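PDB 5TZ6: CurJ from Moorea producens 3L, which is the dehydratase domain of a polyketide synthase module that probably carries out a vinylogous dehydration in curacin biosynthesis. Local coordinates for residues L20-T32 with I84-P98. The protein carries 1 engineered substitution. Numbering follows the deposited sequence.
Sequences LSKEIFFESYFST and IPEQGVRTVQVVLTP
Ile24 and Leu96 form one of seven successive antiparallel pairs, which run on to Phe30 and Arg90. Eight backbone hydrogen bonds join strands 24-30 and 90-98, two in each of the pairs Ile24-Leu96, Phe26-Val94, Ser28-Val92 and Phe30-Arg90. Most are nearly straight; Ser28 N to Val92 O is the most bent, at 134°. Beyond the paired strands, a water accepts from Thr32 N and donates to Gly88 O, in the type II turn 85-88.

One side-chain hydrogen bond crosses the pair. Gln93 NE2 gives a hydrogen to the anti lone pair of Glu27 OE1 at 3.2 Å, with amide and carboxylate nearly coplanar. Glu27 has CG anti to the backbone N (chi1 -173°) and an extended chain, which brings its carboxylate alongside the amide. Tyr29 OH reaches Glu27 OE2 through a weak hydrogen bond. Gln93 OE1 is also hydrogen-bonded to Ser18 OG of the second subunit, and Gln93 NE2 to Gln17 O of that subunit. Replacing Glu27 by an alanine removes the carboxylate and is likely to leave Gln93 NE2 without its partner on this chain and Tyr29 OH without its weak one.

Apolar contacts line both faces. Val92 CG2 sits over the Phe30 ring, 4.0 Å from its centroid, a CH-pi contact. Ile84 CD1 touches Phe30 CB at 4.0 Å. Leu96 CD1 meets the edge of the Phe26 ring, 3.9 Å from CE1. On the face with Glu27, Val95 CG1 packs against Phe25 CE2 at 3.6 Å.

Strand 24-30 lies between strands 14-16 and 90-99, and strand 102-110 follows on the far side of 90-99. The Phe26 and Val94 face packs on helix 51-65, as in a hotdog fold. The Phe25, Glu27 and Gln93 face meets the second subunit, including its Phe16.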
loop_
_atom_site.group_PDB
_atom_site.type_symbol
_atom_site.label_atom_id
_atom_site.label_comp_id
_atom_site.label_asym_id
_atom_site.label_seq_id
_atom_site.Cartn_x
_atom_site.Cartn_y
_atom_site.Cartn_z
ATOM N N LEU A 20 -11.718 -5.550 1.999
ATOM C CA LEU A 20 -12.665 -4.448 2.127
ATOM C C LEU A 20 -12.516 -3.415 1.017
ATOM O O LEU A 20 -13.007 -2.290 1.153
ATOM C CB LEU A 20 -12.514 -3.774 3.492
ATOM C CG LEU A 20 -13.266 -4.442 4.647
ATOM C CD1 LEU A 20 -12.953 -5.934 4.707
ATOM C CD2 LEU A 20 -12.947 -3.767 5.978
ATOM N N SER A 21 -11.842 -3.772 -0.073
ATOM C CA SER A 21 -11.670 -2.883 -1.213
ATOM C C SER A 21 -11.875 -3.669 -2.495
ATOM O O SER A 21 -11.303 -4.750 -2.658
ATOM C CB SER A 21 -10.281 -2.237 -1.205
ATOM O OG SER A 21 -10.131 -1.347 -2.297
ATOM N N LYS A 22 -12.712 -3.147 -3.389
ATOM C CA LYS A 22 -12.899 -3.800 -4.677
ATOM C C LYS A 22 -11.755 -3.525 -5.650
ATOM O O LYS A 22 -11.534 -4.328 -6.561
ATOM C CB LYS A 22 -14.249 -3.394 -5.281
ATOM C CG LYS A 22 -14.519 -1.899 -5.343
ATOM C CD LYS A 22 -15.665 -1.600 -6.305
ATOM C CE LYS A 22 -16.141 -0.158 -6.191
ATOM N NZ LYS A 22 -16.739 0.135 -4.853
ATOM N N GLU A 23 -11.024 -2.425 -5.483
ATOM C CA GLU A 23 -9.904 -2.119 -6.363
ATOM C C GLU A 23 -8.599 -2.711 -5.832
ATOM O O GLU A 23 -8.432 -2.949 -4.633
ATOM C CB GLU A 23 -9.747 -0.608 -6.552
ATOM C CG GLU A 23 -10.882 0.055 -7.309
ATOM C CD GLU A 23 -11.962 0.588 -6.391
ATOM O OE1 GLU A 23 -11.812 0.467 -5.157
ATOM O OE2 GLU A 23 -12.965 1.125 -6.907
ATOM N N ILE A 24 -7.662 -2.931 -6.751
ATOM C CA ILE A 24 -6.287 -3.292 -6.430
ATOM C C ILE A 24 -5.403 -2.102 -6.769
ATOM O O ILE A 24 -5.581 -1.462 -7.811
ATOM C CB ILE A 24 -5.829 -4.548 -7.196
ATOM C CG1 ILE A 24 -6.726 -5.737 -6.869
ATOM C CG2 ILE A 24 -4.376 -4.868 -6.879
ATOM C CD1 ILE A 24 -6.328 -6.997 -7.605
ATOM N N PHE A 25 -4.456 -1.797 -5.890
ATOM C CA PHE A 25 -3.635 -0.605 -6.035
ATOM C C PHE A 25 -2.167 -0.973 -6.180
ATOM O O PHE A 25 -1.676 -1.887 -5.515
ATOM C CB PHE A 25 -3.812 0.331 -4.838
ATOM C CG PHE A 25 -5.211 0.855 -4.681
ATOM C CD1 PHE A 25 -6.136 0.178 -3.899
ATOM C CD2 PHE A 25 -5.600 2.027 -5.308
ATOM C CE1 PHE A 25 -7.427 0.661 -3.752
ATOM C CE2 PHE A 25 -6.889 2.514 -5.168
ATOM C CZ PHE A 25 -7.804 1.831 -4.389
ATOM N N PHE A 26 -1.476 -0.261 -7.063
ATOM C CA PHE A 26 -0.022 -0.271 -7.125
ATOM C C PHE A 26 0.495 1.152 -6.963
ATOM O O PHE A 26 -0.083 2.099 -7.507
ATOM C CB PHE A 26 0.477 -0.895 -8.429
ATOM C CG PHE A 26 0.096 -2.341 -8.581
ATOM C CD1 PHE A 26 -1.115 -2.704 -9.147
ATOM C CD2 PHE A 26 0.942 -3.339 -8.129
ATOM C CE1 PHE A 26 -1.467 -4.042 -9.274
ATOM C CE2 PHE A 26 0.593 -4.680 -8.251
ATOM C CZ PHE A 26 -0.612 -5.030 -8.827
ATOM N N GLU A 27 1.563 1.302 -6.186
ATOM C CA GLU A 27 2.079 2.606 -5.804
ATOM C C GLU A 27 3.567 2.685 -6.105
ATOM O O GLU A 27 4.326 1.744 -5.834
ATOM C CB GLU A 27 1.838 2.896 -4.316
ATOM C CG GLU A 27 2.207 4.313 -3.908
ATOM C CD GLU A 27 1.788 4.643 -2.488
ATOM O OE1 GLU A 27 0.622 5.047 -2.290
ATOM O OE2 GLU A 27 2.626 4.503 -1.571
ATOM N N SER A 28 3.969 3.835 -6.642
ATOM C CA SER A 28 5.288 4.047 -7.210
ATOM C C SER A 28 5.641 5.514 -7.024
ATOM O O SER A 28 4.758 6.375 -7.026
ATOM C CB SER A 28 5.324 3.665 -8.691
ATOM O OG SER A 28 6.657 3.490 -9.133
ATOM N N TYR A 29 6.930 5.797 -6.845
ATOM C CA TYR A 29 7.395 7.156 -6.560
ATOM C C TYR A 29 8.257 7.633 -7.726
ATOM O O TYR A 29 9.420 7.239 -7.856
ATOM C CB TYR A 29 8.149 7.198 -5.236
ATOM C CG TYR A 29 7.320 6.679 -4.087
ATOM C CD1 TYR A 29 6.179 7.351 -3.667
ATOM C CD2 TYR A 29 7.673 5.512 -3.426
ATOM C CE1 TYR A 29 5.411 6.872 -2.619
ATOM C CE2 TYR A 29 6.915 5.027 -2.379
ATOM C CZ TYR A 29 5.785 5.709 -1.979
ATOM O OH TYR A 29 5.032 5.220 -0.933
ATOM N N PHE A 30 7.688 8.504 -8.556
ATOM C CA PHE A 30 8.317 8.916 -9.806
ATOM C C PHE A 30 9.181 10.151 -9.581
ATOM O O PHE A 30 8.692 11.193 -9.118
ATOM C CB PHE A 30 7.256 9.180 -10.874
ATOM C CG PHE A 30 6.892 7.962 -11.680
ATOM C CD1 PHE A 30 6.518 6.791 -11.055
ATOM C CD2 PHE A 30 6.910 7.998 -13.060
ATOM C CE1 PHE A 30 6.183 5.671 -11.792
ATOM C CE2 PHE A 30 6.573 6.886 -13.805
ATOM C CZ PHE A 30 6.207 5.720 -13.169
ATOM N N SER A 31 10.465 10.021 -9.908
ATOM C CA SER A 31 11.443 11.091 -9.777
ATOM C C SER A 31 12.682 10.693 -10.561
ATOM O O SER A 31 12.889 9.516 -10.872
ATOM C CB SER A 31 11.804 11.357 -8.313
ATOM O OG SER A 31 12.586 10.298 -7.788
ATOM N N THR A 32 13.506 11.694 -10.879
ATOM C CA THR A 32 14.725 11.429 -11.634
ATOM C C THR A 32 15.705 10.585 -10.829
ATOM O O THR A 32 16.472 9.808 -11.408
ATOM C CB THR A 32 15.377 12.741 -12.068
ATOM O OG1 THR A 32 15.571 13.582 -10.926
ATOM C CG2 THR A 32 14.506 13.459 -13.086
ATOM N N ILE A 84 7.183 16.316 -14.057
ATOM C CA ILE A 84 7.796 16.222 -12.738
ATOM C C ILE A 84 8.651 17.459 -12.504
ATOM O O ILE A 84 9.666 17.650 -13.188
ATOM C CB ILE A 84 8.623 14.936 -12.611
ATOM C CG1 ILE A 84 7.737 13.718 -12.875
ATOM C CG2 ILE A 84 9.267 14.854 -11.237
ATOM C CD1 ILE A 84 8.476 12.412 -12.792
ATOM N N PRO A 85 8.282 18.322 -11.559
ATOM C CA PRO A 85 9.095 19.513 -11.291
ATOM C C PRO A 85 10.527 19.139 -10.944
ATOM O O PRO A 85 10.829 18.009 -10.551
ATOM C CB PRO A 85 8.382 20.178 -10.105
ATOM C CG PRO A 85 7.509 19.111 -9.521
ATOM C CD PRO A 85 7.118 18.228 -10.664
ATOM N N GLU A 86 11.415 20.120 -11.095
ATOM C CA GLU A 86 12.835 19.881 -10.882
ATOM C C GLU A 86 13.074 19.342 -9.480
ATOM O O GLU A 86 12.624 19.927 -8.492
ATOM C CB GLU A 86 13.631 21.170 -11.073
ATOM C CG GLU A 86 13.617 21.742 -12.473
ATOM C CD GLU A 86 14.467 22.993 -12.576
ATOM O OE1 GLU A 86 15.571 23.010 -11.989
ATOM O OE2 GLU A 86 14.028 23.962 -13.231
ATOM N N GLN A 87 13.786 18.222 -9.397
ATOM C CA GLN A 87 14.065 17.564 -8.128
ATOM C C GLN A 87 12.791 17.208 -7.368
ATOM O O GLN A 87 12.837 16.976 -6.157
ATOM C CB GLN A 87 14.983 18.435 -7.263
ATOM C CG GLN A 87 16.449 18.339 -7.652
ATOM C CD GLN A 87 17.357 19.106 -6.712
ATOM O OE1 GLN A 87 17.798 18.584 -5.689
ATOM N NE2 GLN A 87 17.647 20.355 -7.062
ATOM N N GLY A 88 11.646 17.168 -8.060
ATOM C CA GLY A 88 10.394 16.805 -7.433
ATOM C C GLY A 88 10.071 15.329 -7.592
ATOM O O GLY A 88 10.637 14.630 -8.428
ATOM N N VAL A 89 9.142 14.851 -6.768
ATOM C CA VAL A 89 8.730 13.452 -6.798
ATOM C C VAL A 89 7.209 13.400 -6.737
ATOM O O VAL A 89 6.600 13.965 -5.822
ATOM C CB VAL A 89 9.350 12.631 -5.653
ATOM C CG1 VAL A 89 8.982 13.223 -4.307
ATOM C CG2 VAL A 89 8.907 11.182 -5.744
ATOM N N ARG A 90 6.597 12.736 -7.713
ATOM C CA ARG A 90 5.152 12.559 -7.776
ATOM C C ARG A 90 4.797 11.123 -7.419
ATOM O O ARG A 90 5.405 10.185 -7.945
ATOM C CB ARG A 90 4.622 12.895 -9.171
ATOM C CG ARG A 90 4.789 14.342 -9.575
ATOM C CD ARG A 90 3.652 15.202 -9.063
ATOM N NE ARG A 90 2.367 14.765 -9.599
ATOM C CZ ARG A 90 1.295 15.547 -9.695
ATOM N NH1 ARG A 90 1.361 16.812 -9.301
ATOM N NH2 ARG A 90 0.160 15.071 -10.193
ATOM N N THR A 91 3.832 10.953 -6.513
ATOM C CA THR A 91 3.283 9.627 -6.257
ATOM C C THR A 91 2.362 9.214 -7.397
ATOM O O THR A 91 1.439 9.947 -7.766
ATOM C CB THR A 91 2.522 9.590 -4.931
ATOM O OG1 THR A 91 3.413 9.899 -3.853
ATOM C CG2 THR A 91 1.934 8.203 -4.699
ATOM N N VAL A 92 2.604 8.025 -7.941
ATOM C CA VAL A 92 1.836 7.475 -9.049
ATOM C C VAL A 92 1.203 6.170 -8.601
ATOM O O VAL A 92 1.883 5.305 -8.034
ATOM C CB VAL A 92 2.716 7.248 -10.289
ATOM C CG1 VAL A 92 1.910 6.582 -11.388
ATOM C CG2 VAL A 92 3.285 8.568 -10.764
ATOM N N GLN A 93 -0.093 6.028 -8.858
ATOM C CA GLN A 93 -0.834 4.829 -8.506
ATOM C C GLN A 93 -1.514 4.265 -9.743
ATOM O O GLN A 93 -1.988 5.015 -10.607
ATOM C CB GLN A 93 -1.882 5.102 -7.436
ATOM C CG GLN A 93 -1.335 5.506 -6.087
ATOM C CD GLN A 93 -2.450 5.820 -5.111
ATOM O OE1 GLN A 93 -3.558 6.173 -5.519
ATOM N NE2 GLN A 93 -2.174 5.670 -3.820
ATOM N N VAL A 94 -1.506 2.937 -9.832
ATOM C CA VAL A 94 -2.333 2.182 -10.761
ATOM C C VAL A 94 -3.513 1.628 -9.981
ATOM O O VAL A 94 -3.330 0.940 -8.967
ATOM C CB VAL A 94 -1.537 1.048 -11.426
ATOM C CG1 VAL A 94 -2.441 0.245 -12.352
ATOM C CG2 VAL A 94 -0.351 1.618 -12.188
ATOM N N VAL A 95 -4.719 1.906 -10.460
ATOM C CA VAL A 95 -5.948 1.485 -9.802
ATOM C C VAL A 95 -6.667 0.537 -10.746
ATOM O O VAL A 95 -7.006 0.913 -11.878
ATOM C CB VAL A 95 -6.839 2.679 -9.430
ATOM C CG1 VAL A 95 -8.014 2.220 -8.585
ATOM C CG2 VAL A 95 -6.022 3.737 -8.694
ATOM N N LEU A 96 -6.865 -0.697 -10.292
ATOM C CA LEU A 96 -7.482 -1.758 -11.075
ATOM C C LEU A 96 -8.844 -2.093 -10.473
ATOM O O LEU A 96 -8.933 -2.515 -9.315
ATOM C CB LEU A 96 -6.585 -2.998 -11.111
ATOM C CG LEU A 96 -5.160 -2.887 -11.654
ATOM C CD1 LEU A 96 -4.522 -4.263 -11.712
ATOM C CD2 LEU A 96 -5.145 -2.234 -13.032
ATOM N N THR A 97 -9.892 -1.923 -11.272
ATOM C CA THR A 97 -11.246 -2.269 -10.893
ATOM C C THR A 97 -11.610 -3.575 -11.574
ATOM O O THR A 97 -11.495 -3.668 -12.807
ATOM C CB THR A 97 -12.222 -1.173 -11.308
ATOM O OG1 THR A 97 -11.921 0.024 -10.587
ATOM C CG2 THR A 97 -13.681 -1.602 -11.003
ATOM N N PRO A 98 -12.007 -4.605 -10.833
ATOM C CA PRO A 98 -12.349 -5.879 -11.475
ATOM C C PRO A 98 -13.538 -5.722 -12.410
ATOM O O PRO A 98 -14.558 -5.133 -12.053
ATOM C CB PRO A 98 -12.682 -6.800 -10.292
ATOM C CG PRO A 98 -12.055 -6.158 -9.099
ATOM C CD PRO A 98 -12.063 -4.680 -9.364
HETATM O O HOH W 1 12.835 14.546 -10.002
#